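ATP-dependent DNA helicase (Mycobacterium smegmatis, PDB 5V9X) is an ATP-dependent helicase that tracks 3'-to-5' along single-stranded DNA and probably couples ATP hydrolysis to the unwinding of RNA:DNA duplexes. Local coordinates at residues A[294-299]-A[395-400]; A[255-260]-A[423-428]; A[305-310]-A[350-355]; A[226-231]-A[409-414]. All blocks are in the same frame, centred on the assembly; numbering follows the deposited sequence.

Interaction 1: A[294-299]-A[395-400]; sequences IVFANS and DLVIQV. With nucleotides of chain B.
The Phe296 ring takes Val397 at its edge, Val397 CG1 lying in the ring plane 3.6 Å from Phe296 CD2, while CG2 of Ile294, two residues back on the same strand, stands 3.5 Å above the plane of one face, offset toward the rim. The Gln399 amide is turned almost parallel to the ring, the two planes 13° apart, with OE1 approaching Phe296 CB rather than stacking. A second pair of flat groups follows: Gln399 NE2 donates to Asn298 OD1 at 3.3 Å, nearly in its own amide plane but tilted from the plane of the Asn298 carbonyl. Gln399 reaches there with CG anti to the backbone N (chi1 174°) and a bend at chi2. Arg412 NH1 bonds to both Gln399 OE1 and Asn298 OD1, and Asn298 ND2 is held by Ala402 O and Glu401 OE1, so both amides are fixed in rotation.

Underneath lies parallel pairing of two central strands of the second RecA-like domain. Phe296 N to Ile398 O, 2.8 Å, and Ile398 N to Ile294 O are among its four backbone bonds. On the sheet side away from Phe296, Val295 CG1 packs on Val400 CG2.

Further along, at Asn298 and Ser299, the chain reaches the DNA: Asn298 O lies 3.4 Å from C1' of DG6 of chain B, and Ser299, N-cap of helix 300-318, brings its CA to 3.4 Å from OP1 of DC7 of chain B.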
# COMPACT_ATOMS: atom_id res chain seq x y z
N ILE A 294 -3.01 -4.13 -19.50
CA ILE A 294 -2.19 -3.45 -18.50
C ILE A 294 -1.24 -4.49 -17.92
O ILE A 294 -1.68 -5.50 -17.36
CB ILE A 294 -3.04 -2.81 -17.40
CG1 ILE A 294 -4.05 -1.82 -18.00
CG2 ILE A 294 -2.15 -2.10 -16.39
CD1 ILE A 294 -4.99 -1.22 -16.98
N VAL A 295 0.06 -4.24 -18.08
CA VAL A 295 1.09 -5.07 -17.47
C VAL A 295 1.58 -4.33 -16.22
O VAL A 295 2.11 -3.22 -16.32
CB VAL A 295 2.25 -5.34 -18.45
CG1 VAL A 295 3.26 -6.29 -17.83
CG2 VAL A 295 1.71 -5.90 -19.76
N PHE A 296 1.39 -4.94 -15.06
CA PHE A 296 1.80 -4.33 -13.80
C PHE A 296 3.18 -4.84 -13.40
O PHE A 296 3.42 -6.05 -13.37
CB PHE A 296 0.79 -4.63 -12.68
CG PHE A 296 -0.45 -3.77 -12.74
CD1 PHE A 296 -0.39 -2.43 -12.38
CD2 PHE A 296 -1.66 -4.30 -13.14
CE1 PHE A 296 -1.53 -1.63 -12.42
CE2 PHE A 296 -2.80 -3.51 -13.19
CZ PHE A 296 -2.74 -2.18 -12.83
N ALA A 297 4.07 -3.90 -13.09
CA ALA A 297 5.40 -4.20 -12.57
C ALA A 297 5.52 -3.61 -11.17
O ALA A 297 4.99 -2.53 -10.90
CB ALA A 297 6.49 -3.64 -13.48
N ASN A 298 6.22 -4.32 -10.29
CA ASN A 298 6.32 -3.92 -8.89
C ASN A 298 7.40 -2.86 -8.64
O ASN A 298 7.72 -2.60 -7.48
CB ASN A 298 6.58 -5.15 -8.01
CG ASN A 298 5.38 -6.07 -7.94
OD1 ASN A 298 4.27 -5.69 -8.28
ND2 ASN A 298 5.61 -7.30 -7.48
N SER A 299 7.94 -2.24 -9.68
CA SER A 299 8.87 -1.13 -9.50
C SER A 299 8.86 -0.28 -10.77
O SER A 299 8.43 -0.73 -11.83
CB SER A 299 10.29 -1.61 -9.18
OG SER A 299 10.92 -2.15 -10.33
N ASP A 395 -9.11 -5.58 -21.77
CA ASP A 395 -9.67 -6.91 -21.52
C ASP A 395 -8.59 -7.89 -21.08
O ASP A 395 -8.78 -9.11 -21.21
CB ASP A 395 -10.41 -7.43 -22.76
CG ASP A 395 -9.54 -7.48 -24.00
OD1 ASP A 395 -8.41 -6.94 -23.98
OD2 ASP A 395 -9.99 -8.05 -25.02
N LEU A 396 -7.48 -7.40 -20.55
CA LEU A 396 -6.42 -8.26 -20.02
C LEU A 396 -5.56 -7.45 -19.06
O LEU A 396 -5.17 -6.32 -19.38
CB LEU A 396 -5.56 -8.83 -21.14
CG LEU A 396 -4.42 -9.76 -20.70
CD1 LEU A 396 -4.96 -11.13 -20.31
CD2 LEU A 396 -3.35 -9.89 -21.78
N VAL A 397 -5.28 -8.02 -17.89
CA VAL A 397 -4.27 -7.50 -16.98
C VAL A 397 -3.24 -8.60 -16.76
O VAL A 397 -3.60 -9.74 -16.46
CB VAL A 397 -4.88 -7.05 -15.63
CG1 VAL A 397 -3.77 -6.81 -14.61
CG2 VAL A 397 -5.71 -5.79 -15.82
N ILE A 398 -1.97 -8.25 -16.92
CA ILE A 398 -0.86 -9.16 -16.66
C ILE A 398 -0.11 -8.66 -15.44
O ILE A 398 0.23 -7.48 -15.36
CB ILE A 398 0.07 -9.28 -17.88
CG1 ILE A 398 -0.69 -9.84 -19.08
CG2 ILE A 398 1.26 -10.16 -17.55
CD1 ILE A 398 0.15 -9.95 -20.33
N GLN A 399 0.14 -9.56 -14.49
CA GLN A 399 0.86 -9.24 -13.26
C GLN A 399 2.20 -9.95 -13.30
O GLN A 399 2.26 -11.18 -13.27
CB GLN A 399 0.06 -9.64 -12.03
CG GLN A 399 0.81 -9.48 -10.72
CD GLN A 399 1.18 -8.04 -10.44
OE1 GLN A 399 0.39 -7.13 -10.66
NE2 GLN A 399 2.40 -7.82 -9.94
N VAL A 400 3.28 -9.18 -13.38
CA VAL A 400 4.64 -9.72 -13.35
C VAL A 400 5.08 -9.79 -11.90
O VAL A 400 5.04 -8.78 -11.19
CB VAL A 400 5.60 -8.86 -14.19
CG1 VAL A 400 7.04 -9.08 -13.75
CG2 VAL A 400 5.45 -9.21 -15.66
P DG B 6 14.33 -2.18 -4.06
OP1 DG B 6 15.12 -1.23 -4.86
OP2 DG B 6 14.24 -2.02 -2.59
O5' DG B 6 12.84 -2.21 -4.62
C5' DG B 6 11.99 -1.13 -4.38
C4' DG B 6 10.63 -1.41 -4.98
O4' DG B 6 10.06 -2.59 -4.36
C3' DG B 6 9.62 -0.29 -4.82
O3' DG B 6 9.22 0.16 -6.10
C2' DG B 6 8.46 -0.92 -4.04
C1' DG B 6 8.67 -2.42 -4.26
N9 DG B 6 8.19 -3.27 -3.16
C8 DG B 6 8.84 -4.35 -2.63
N7 DG B 6 8.18 -4.93 -1.66
C5 DG B 6 7.02 -4.19 -1.55
C6 DG B 6 5.92 -4.35 -0.67
O6 DG B 6 5.75 -5.20 0.21
N1 DG B 6 4.94 -3.38 -0.89
C2 DG B 6 5.01 -2.38 -1.84
N2 DG B 6 3.97 -1.54 -1.90
N3 DG B 6 6.04 -2.23 -2.67
C4 DG B 6 7.00 -3.16 -2.47
P DC B 7 9.55 1.65 -6.57
OP1 DC B 7 10.22 1.59 -7.88
OP2 DC B 7 10.19 2.36 -5.44
O5' DC B 7 8.10 2.27 -6.79
C5' DC B 7 7.09 1.45 -7.34
C4' DC B 7 5.73 1.85 -6.81
O4' DC B 7 5.59 1.40 -5.45
C3' DC B 7 5.50 3.36 -6.75
O3' DC B 7 4.73 3.76 -7.87
C2' DC B 7 4.74 3.58 -5.43
C1' DC B 7 4.60 2.18 -4.84
N1 DC B 7 4.80 2.15 -3.37
C2 DC B 7 3.71 1.91 -2.53
O2 DC B 7 2.60 1.72 -3.03
N3 DC B 7 3.91 1.89 -1.19
C4 DC B 7 5.13 2.11 -0.69
N4 DC B 7 5.28 2.08 0.64
C5 DC B 7 6.25 2.35 -1.54
C6 DC B 7 6.05 2.37 -2.86

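Interaction 2: A[255-260]-A[423-428]; sequences TFDLSV and ISQGVL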
# COMPACT_ATOMS: atom_id res chain seq x y z
N THR A 255 -16.59 -12.46 -11.40
CA THR A 255 -15.93 -13.61 -12.01
C THR A 255 -14.55 -13.20 -12.50
O THR A 255 -14.41 -12.22 -13.24
CB THR A 255 -16.75 -14.16 -13.17
OG1 THR A 255 -18.12 -14.31 -12.76
CG2 THR A 255 -16.21 -15.51 -13.61
N PHE A 256 -13.53 -13.95 -12.08
CA PHE A 256 -12.16 -13.75 -12.53
C PHE A 256 -11.73 -14.95 -13.36
O PHE A 256 -12.10 -16.09 -13.07
CB PHE A 256 -11.21 -13.57 -11.35
CG PHE A 256 -11.38 -12.27 -10.62
CD1 PHE A 256 -12.26 -12.17 -9.55
CD2 PHE A 256 -10.66 -11.15 -10.99
CE1 PHE A 256 -12.42 -10.98 -8.88
CE2 PHE A 256 -10.82 -9.95 -10.32
CZ PHE A 256 -11.70 -9.86 -9.26
N ASP A 257 -10.94 -14.68 -14.40
CA ASP A 257 -10.34 -15.72 -15.23
C ASP A 257 -8.83 -15.63 -15.03
O ASP A 257 -8.10 -15.05 -15.84
CB ASP A 257 -10.73 -15.55 -16.70
CG ASP A 257 -10.19 -16.66 -17.58
OD1 ASP A 257 -9.78 -17.71 -17.04
OD2 ASP A 257 -10.16 -16.47 -18.82
N LEU A 258 -8.36 -16.21 -13.93
CA LEU A 258 -6.97 -16.10 -13.52
C LEU A 258 -6.13 -17.23 -14.11
O LEU A 258 -6.64 -18.28 -14.51
CB LEU A 258 -6.86 -16.09 -12.00
CG LEU A 258 -7.68 -15.00 -11.29
CD1 LEU A 258 -7.52 -15.10 -9.79
CD2 LEU A 258 -7.27 -13.62 -11.79
N SER A 259 -4.82 -17.00 -14.14
CA SER A 259 -3.90 -17.92 -14.79
C SER A 259 -2.48 -17.62 -14.33
O SER A 259 -2.11 -16.46 -14.18
CB SER A 259 -4.00 -17.81 -16.31
OG SER A 259 -2.94 -18.49 -16.95
N VAL A 260 -1.70 -18.68 -14.10
CA VAL A 260 -0.30 -18.57 -13.72
C VAL A 260 0.52 -19.26 -14.81
O VAL A 260 0.52 -20.50 -14.90
CB VAL A 260 -0.02 -19.19 -12.35
CG1 VAL A 260 1.47 -19.14 -12.03
CG2 VAL A 260 -0.81 -18.48 -11.27
N ILE A 423 -16.23 -10.46 -17.09
CA ILE A 423 -15.15 -11.24 -16.49
C ILE A 423 -13.86 -10.44 -16.57
O ILE A 423 -13.59 -9.75 -17.56
CB ILE A 423 -15.01 -12.60 -17.21
CG1 ILE A 423 -16.29 -13.43 -17.04
CG2 ILE A 423 -13.80 -13.37 -16.69
CD1 ILE A 423 -16.28 -14.72 -17.83
N SER A 424 -13.04 -10.53 -15.52
CA SER A 424 -11.72 -9.92 -15.49
C SER A 424 -10.68 -10.99 -15.79
O SER A 424 -10.55 -11.95 -15.03
CB SER A 424 -11.45 -9.26 -14.14
OG SER A 424 -12.39 -8.22 -13.88
N GLN A 425 -9.95 -10.81 -16.88
CA GLN A 425 -8.94 -11.77 -17.31
C GLN A 425 -7.59 -11.37 -16.75
O GLN A 425 -7.12 -10.25 -16.98
CB GLN A 425 -8.90 -11.84 -18.84
CG GLN A 425 -8.30 -13.11 -19.41
CD GLN A 425 -8.50 -13.20 -20.91
OE1 GLN A 425 -9.41 -12.58 -21.47
NE2 GLN A 425 -7.65 -13.98 -21.57
N GLY A 426 -6.95 -12.27 -16.00
CA GLY A 426 -5.69 -11.95 -15.35
C GLY A 426 -4.65 -13.05 -15.41
O GLY A 426 -4.93 -14.20 -15.04
N VAL A 427 -3.45 -12.72 -15.87
CA VAL A 427 -2.35 -13.66 -15.98
C VAL A 427 -1.22 -13.20 -15.06
O VAL A 427 -0.87 -12.01 -15.05
CB VAL A 427 -1.85 -13.79 -17.43
CG1 VAL A 427 -0.66 -14.73 -17.50
CG2 VAL A 427 -2.97 -14.28 -18.33
N LEU A 428 -0.67 -14.13 -14.29
CA LEU A 428 0.46 -13.87 -13.41
C LEU A 428 1.69 -14.61 -13.92
O LEU A 428 1.62 -15.80 -14.23
CB LEU A 428 0.15 -14.30 -11.97
CG LEU A 428 -0.47 -13.28 -11.01
CD1 LEU A 428 -1.91 -12.96 -11.39
CD2 LEU A 428 -0.38 -13.77 -9.58
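Leu258 lies over Gly426 in the close-packed part of this parallel strand pair: Leu258 CD2 leans over the side of Gly426 where a CB would otherwise stand, and lies 4.0 Å from Gly426 O. The same side carries Phe256, whose CD2 meets Ser424 CB at 3.8 Å, and Val260, whose CG2 rests against Leu428 CB. Ser424 OG is bonded to Ala416 O. Asp257 N to Ser424 O (2.8 Å, 176°) and Gly426 N to Asp257 O are both nearly straight at the hydrogen, but Gly426 N lies above the carbonyl plane of Asp257.

Thr255, Asp257 and Ile423 form the looser, solvent-exposed part, although Val427, on the same side as Asp257, is buried. Thr255 CB and Ile423 CG1 touch, 4.0 Å apart. Asp257, with CG anti to the backbone N (chi1 -177°), runs alongside Gln425, Asp257 OD2 coming to 3.9 Å from Gln425 CG, while Asp257 CB meets Ile423 CG2.

Helices 406-413 and 433-448 cover the Phe256-Leu258-Val260 side, through Val413 on Phe256 and Leu258 and through Val443 on Val260. Strand 394-400 flanks 424-429, and strand 657-659 closes the far edge beside 256-262, with Ser259 OG bonded to Gly656 O.

Interaction 3: A[305-310]-A[350-355]; sequences RLTSRL and LLARAH
Thr307 carries the van der Waals part of this contact with its methyl: Thr307 CG2 lies against the extended backbone, 3.6 Å from both Ala352 O and Arg353 CA. OG1 stands beside the backbone N (chi1 -52°), which leaves the methyl CG2 anti to that N and facing the strand; Thr307 OG1 itself lies 3.8 Å from Ala354 CB. One turn on, Leu310 CB meets Ala352 CB at 4.2 Å, and Leu351 CD2 comes to 4.2 Å from Leu310 O. The axes of helix 305-310 and strand 352-355 approach to 7.5 Å, nearly antiparallel at 172°, a closeness consistent with alanine at 352 and 354.

This is one half of a beta-alpha-beta crossover in the second RecA-like domain: helix 300-318 runs back from strand 292-296, and the chain then enters edge strand 352-355, past the place of 378-381, whose Val380 touches both Thr307 and Leu310.

No hydrogen bond joins the two segments. Thr307 OG1 is bonded to Ala303 O one turn earlier in the helix, and Asn311 OD1, just past 305-310, accepts from Ala352 N. Arg353 leaves the backbone away from the helix, and its NH2 forms a salt bridge with Asp370 OD2, while Arg305 NH1 ties another flank of the helix to a DNA phosphate by a salt bridge.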
# COMPACT_ATOMS: atom_id res chain seq x y z
N ARG A 305 12.01 -0.93 -17.98
CA ARG A 305 12.71 -2.04 -18.63
C ARG A 305 11.78 -2.83 -19.53
O ARG A 305 12.06 -3.03 -20.72
CB ARG A 305 13.32 -2.95 -17.58
CG ARG A 305 14.78 -2.70 -17.26
CD ARG A 305 15.34 -3.90 -16.53
NE ARG A 305 15.09 -5.12 -17.29
CZ ARG A 305 15.11 -6.35 -16.77
NH1 ARG A 305 15.36 -6.52 -15.48
NH2 ARG A 305 14.87 -7.40 -17.54
N LEU A 306 10.66 -3.31 -18.98
CA LEU A 306 9.74 -4.13 -19.77
C LEU A 306 9.19 -3.37 -20.97
O LEU A 306 9.08 -3.93 -22.06
CB LEU A 306 8.59 -4.62 -18.88
CG LEU A 306 8.91 -5.82 -18.00
CD1 LEU A 306 7.78 -6.08 -17.02
CD2 LEU A 306 9.16 -7.05 -18.87
N THR A 307 8.86 -2.08 -20.79
CA THR A 307 8.40 -1.28 -21.91
C THR A 307 9.44 -1.24 -23.02
O THR A 307 9.09 -1.31 -24.21
CB THR A 307 8.06 0.13 -21.44
OG1 THR A 307 7.17 0.06 -20.32
CG2 THR A 307 7.39 0.92 -22.56
N SER A 308 10.72 -1.13 -22.66
CA SER A 308 11.78 -1.20 -23.66
C SER A 308 11.77 -2.56 -24.36
O SER A 308 11.89 -2.63 -25.59
CB SER A 308 13.14 -0.95 -23.01
OG SER A 308 13.11 0.22 -22.20
N ARG A 309 11.63 -3.64 -23.59
CA ARG A 309 11.71 -4.97 -24.17
C ARG A 309 10.49 -5.27 -25.05
O ARG A 309 10.64 -5.75 -26.18
CB ARG A 309 11.83 -6.02 -23.06
CG ARG A 309 13.00 -5.78 -22.12
CD ARG A 309 14.33 -5.87 -22.84
NE ARG A 309 15.44 -5.55 -21.94
CZ ARG A 309 16.02 -4.36 -21.88
NH1 ARG A 309 15.61 -3.37 -22.68
NH2 ARG A 309 17.02 -4.15 -21.04
N LEU A 310 9.29 -4.99 -24.54
CA LEU A 310 8.08 -5.29 -25.30
C LEU A 310 8.07 -4.55 -26.63
O LEU A 310 7.61 -5.09 -27.65
CB LEU A 310 6.84 -4.95 -24.48
CG LEU A 310 6.70 -5.65 -23.13
CD1 LEU A 310 5.35 -5.34 -22.49
CD2 LEU A 310 6.91 -7.15 -23.25
N LEU A 350 4.41 2.81 -30.82
CA LEU A 350 4.97 1.83 -29.91
C LEU A 350 3.87 0.90 -29.41
O LEU A 350 2.75 1.33 -29.15
CB LEU A 350 5.65 2.53 -28.72
CG LEU A 350 6.88 3.37 -29.02
CD1 LEU A 350 7.25 4.22 -27.81
CD2 LEU A 350 8.04 2.48 -29.42
N LEU A 351 4.20 -0.39 -29.28
CA LEU A 351 3.22 -1.33 -28.76
C LEU A 351 2.88 -1.03 -27.31
O LEU A 351 1.71 -1.11 -26.91
CB LEU A 351 3.74 -2.76 -28.89
CG LEU A 351 2.75 -3.83 -28.42
CD1 LEU A 351 1.64 -4.03 -29.44
CD2 LEU A 351 3.45 -5.15 -28.10
N ALA A 352 3.88 -0.66 -26.51
CA ALA A 352 3.70 -0.43 -25.09
C ALA A 352 4.30 0.91 -24.69
O ALA A 352 5.20 1.43 -25.35
CB ALA A 352 4.33 -1.56 -24.25
N ARG A 353 3.79 1.46 -23.59
CA ARG A 353 4.31 2.69 -23.03
C ARG A 353 4.21 2.63 -21.51
O ARG A 353 3.35 1.93 -20.96
CB ARG A 353 3.58 3.93 -23.57
CG ARG A 353 4.14 4.45 -24.88
CD ARG A 353 3.64 5.84 -25.18
NE ARG A 353 2.25 5.85 -25.64
CZ ARG A 353 1.45 6.90 -25.58
NH1 ARG A 353 1.89 8.04 -25.07
NH2 ARG A 353 0.21 6.82 -26.03
N ALA A 354 5.08 3.37 -20.84
CA ALA A 354 5.19 3.32 -19.39
C ALA A 354 4.26 4.32 -18.72
O ALA A 354 3.95 5.38 -19.27
CB ALA A 354 6.63 3.59 -18.96
N HIS A 355 3.81 3.96 -17.52
CA HIS A 355 3.05 4.87 -16.66
C HIS A 355 3.48 4.62 -15.22
O HIS A 355 3.28 3.51 -14.70
CB HIS A 355 1.54 4.67 -16.81
CG HIS A 355 0.73 5.79 -16.22
ND1 HIS A 355 0.43 5.86 -14.88
CD2 HIS A 355 0.16 6.87 -16.79
CE1 HIS A 355 -0.29 6.95 -14.65
NE2 HIS A 355 -0.47 7.57 -15.80

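Interaction 4: A[226-231]-A[409-414]; sequences SATVRP and GLQRVG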
# COMPACT_ATOMS: atom_id res chain seq x y z
N SER A 226 -14.90 0.69 -1.81
CA SER A 226 -13.81 -0.26 -1.97
C SER A 226 -14.38 -1.64 -2.27
O SER A 226 -15.40 -2.03 -1.71
CB SER A 226 -12.92 -0.33 -0.73
OG SER A 226 -11.90 -1.30 -0.89
N ALA A 227 -13.70 -2.36 -3.16
CA ALA A 227 -14.03 -3.76 -3.44
C ALA A 227 -13.34 -4.72 -2.48
O ALA A 227 -13.66 -5.92 -2.50
CB ALA A 227 -13.63 -4.11 -4.87
N THR A 228 -12.42 -4.24 -1.64
CA THR A 228 -11.59 -5.08 -0.79
C THR A 228 -11.59 -4.49 0.62
O THR A 228 -10.69 -3.75 1.00
CB THR A 228 -10.17 -5.19 -1.36
OG1 THR A 228 -9.66 -3.87 -1.60
CG2 THR A 228 -10.19 -5.96 -2.67
N VAL A 229 -12.62 -4.83 1.40
CA VAL A 229 -12.81 -4.30 2.74
C VAL A 229 -12.82 -5.47 3.72
O VAL A 229 -13.68 -6.35 3.63
CB VAL A 229 -14.10 -3.49 2.86
CG1 VAL A 229 -14.26 -2.97 4.28
CG2 VAL A 229 -14.10 -2.34 1.87
N ARG A 230 -11.88 -5.45 4.66
CA ARG A 230 -11.84 -6.43 5.74
C ARG A 230 -10.96 -5.92 6.88
O ARG A 230 -9.77 -5.66 6.68
CB ARG A 230 -11.32 -7.78 5.23
CG ARG A 230 -10.91 -8.73 6.34
CD ARG A 230 -10.64 -10.12 5.80
NE ARG A 230 -9.90 -10.94 6.75
CZ ARG A 230 -9.80 -12.26 6.69
NH1 ARG A 230 -10.41 -12.93 5.72
NH2 ARG A 230 -9.09 -12.92 7.60
N PRO A 231 -11.52 -5.73 8.08
CA PRO A 231 -12.93 -5.98 8.41
C PRO A 231 -13.81 -4.79 8.05
O PRO A 231 -13.34 -3.65 8.10
CB PRO A 231 -12.91 -6.20 9.93
CG PRO A 231 -11.47 -5.92 10.38
CD PRO A 231 -10.77 -5.24 9.25
N GLY A 409 -3.94 -7.58 -5.91
CA GLY A 409 -4.17 -8.44 -7.06
C GLY A 409 -5.61 -8.41 -7.53
O GLY A 409 -5.88 -8.47 -8.73
N LEU A 410 -6.55 -8.33 -6.59
CA LEU A 410 -7.96 -8.18 -6.95
C LEU A 410 -8.25 -6.81 -7.53
O LEU A 410 -9.12 -6.67 -8.40
CB LEU A 410 -8.85 -8.44 -5.73
CG LEU A 410 -9.01 -9.89 -5.28
CD1 LEU A 410 -9.68 -9.95 -3.92
CD2 LEU A 410 -9.81 -10.67 -6.31
N GLN A 411 -7.55 -5.78 -7.05
CA GLN A 411 -7.75 -4.44 -7.59
C GLN A 411 -7.10 -4.28 -8.96
O GLN A 411 -7.69 -3.69 -9.87
CB GLN A 411 -7.21 -3.39 -6.62
CG GLN A 411 -8.01 -3.26 -5.33
CD GLN A 411 -9.35 -2.56 -5.54
OE1 GLN A 411 -9.70 -2.18 -6.66
NE2 GLN A 411 -10.09 -2.37 -4.46
N ARG A 412 -5.89 -4.83 -9.13
CA ARG A 412 -5.19 -4.71 -10.40
C ARG A 412 -5.91 -5.46 -11.51
O ARG A 412 -6.23 -4.89 -12.56
CB ARG A 412 -3.75 -5.21 -10.25
CG ARG A 412 -2.87 -4.29 -9.42
CD ARG A 412 -1.43 -4.77 -9.36
NE ARG A 412 -0.64 -3.98 -8.42
CZ ARG A 412 0.65 -4.15 -8.19
NH1 ARG A 412 1.33 -5.08 -8.85
NH2 ARG A 412 1.28 -3.38 -7.32
N VAL A 413 -6.19 -6.75 -11.30
CA VAL A 413 -6.90 -7.54 -12.30
C VAL A 413 -8.28 -6.94 -12.58
O VAL A 413 -8.81 -7.07 -13.69
CB VAL A 413 -6.99 -9.01 -11.86
CG1 VAL A 413 -7.85 -9.82 -12.82
CG2 VAL A 413 -5.60 -9.62 -11.76
N GLY A 414 -8.86 -6.26 -11.59
CA GLY A 414 -10.15 -5.63 -11.77
C GLY A 414 -10.19 -4.58 -12.88
O GLY A 414 -11.27 -4.27 -13.38
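Gln411 and Thr228 share the one hydrogen bond across this contact: Gln411 NE2 donates to Thr228 OG1 at 3.3 Å, with a fairly straight N-H...O angle of 160° and the hydroxyl lying close to the plane of the amide. Two torsions bring the groups together. Thr228 holds OG1 between the backbone N and the carbonyl carbon (chi1 53°), and the Gln411 chain bends at chi2 (-73°), so that the amide reaches across to the loop although the residue starts out along the flank of helix 406-413.

Within the loop, Ser226 OG accepts from Thr228 N at 3.1 Å, an ST turn, and also receives a weak, long bond of 3.5 Å from Thr228 OG1. If that weak bond holds, it would leave Thr228 OG1 to accept from the glutamine, and the turn fixes where the threonine stands.

Van der Waals contacts are few. Thr228 CG2 touches Leu410 CB at 4.2 Å, the two side chains lying at a slant to each other, and Ala227 CB lies 4.0 Å from Gln411 NE2. Around them His194 touches both Thr228 and Gln411, and Glu192 touches Gln411.

The loop belongs to the first RecA-like domain and the helix to the second, so this bond spans the cleft between them. The side chain of Ala227 is about 4 Å from bound AMP-PNP. The sequences Ser226-Ala227-Thr228 and Gln411-Arg412-Val413-Gly414 match helicase motifs III and VI, and their meeting beside the nucleotide is consistent with the closed, ATP-bound arrangement of a superfamily 2 helicase.

From the N terminus, interaction 4 opens first at 226-231 in the first RecA-like domain, and interaction 2 opens next at 255-260 as the chain enters the second. Interaction 1 starts at 294-299 and interaction 3 at 305-310, which closes soonest, at 350-355. The chain then closes interaction 1 at 395-400, interaction 4 at 409-414 and interaction 2 at 423-428. Thus 3 nests inside 1, and 1 inside both 2 and 4, while 2 and 4 cross. Interactions 1, 2 and 3 all reach one parallel sheet, strands 394-400 and 424-429 being neighbours; helix 406-413, which lies between them in sequence, carries interaction 4 to the other domain.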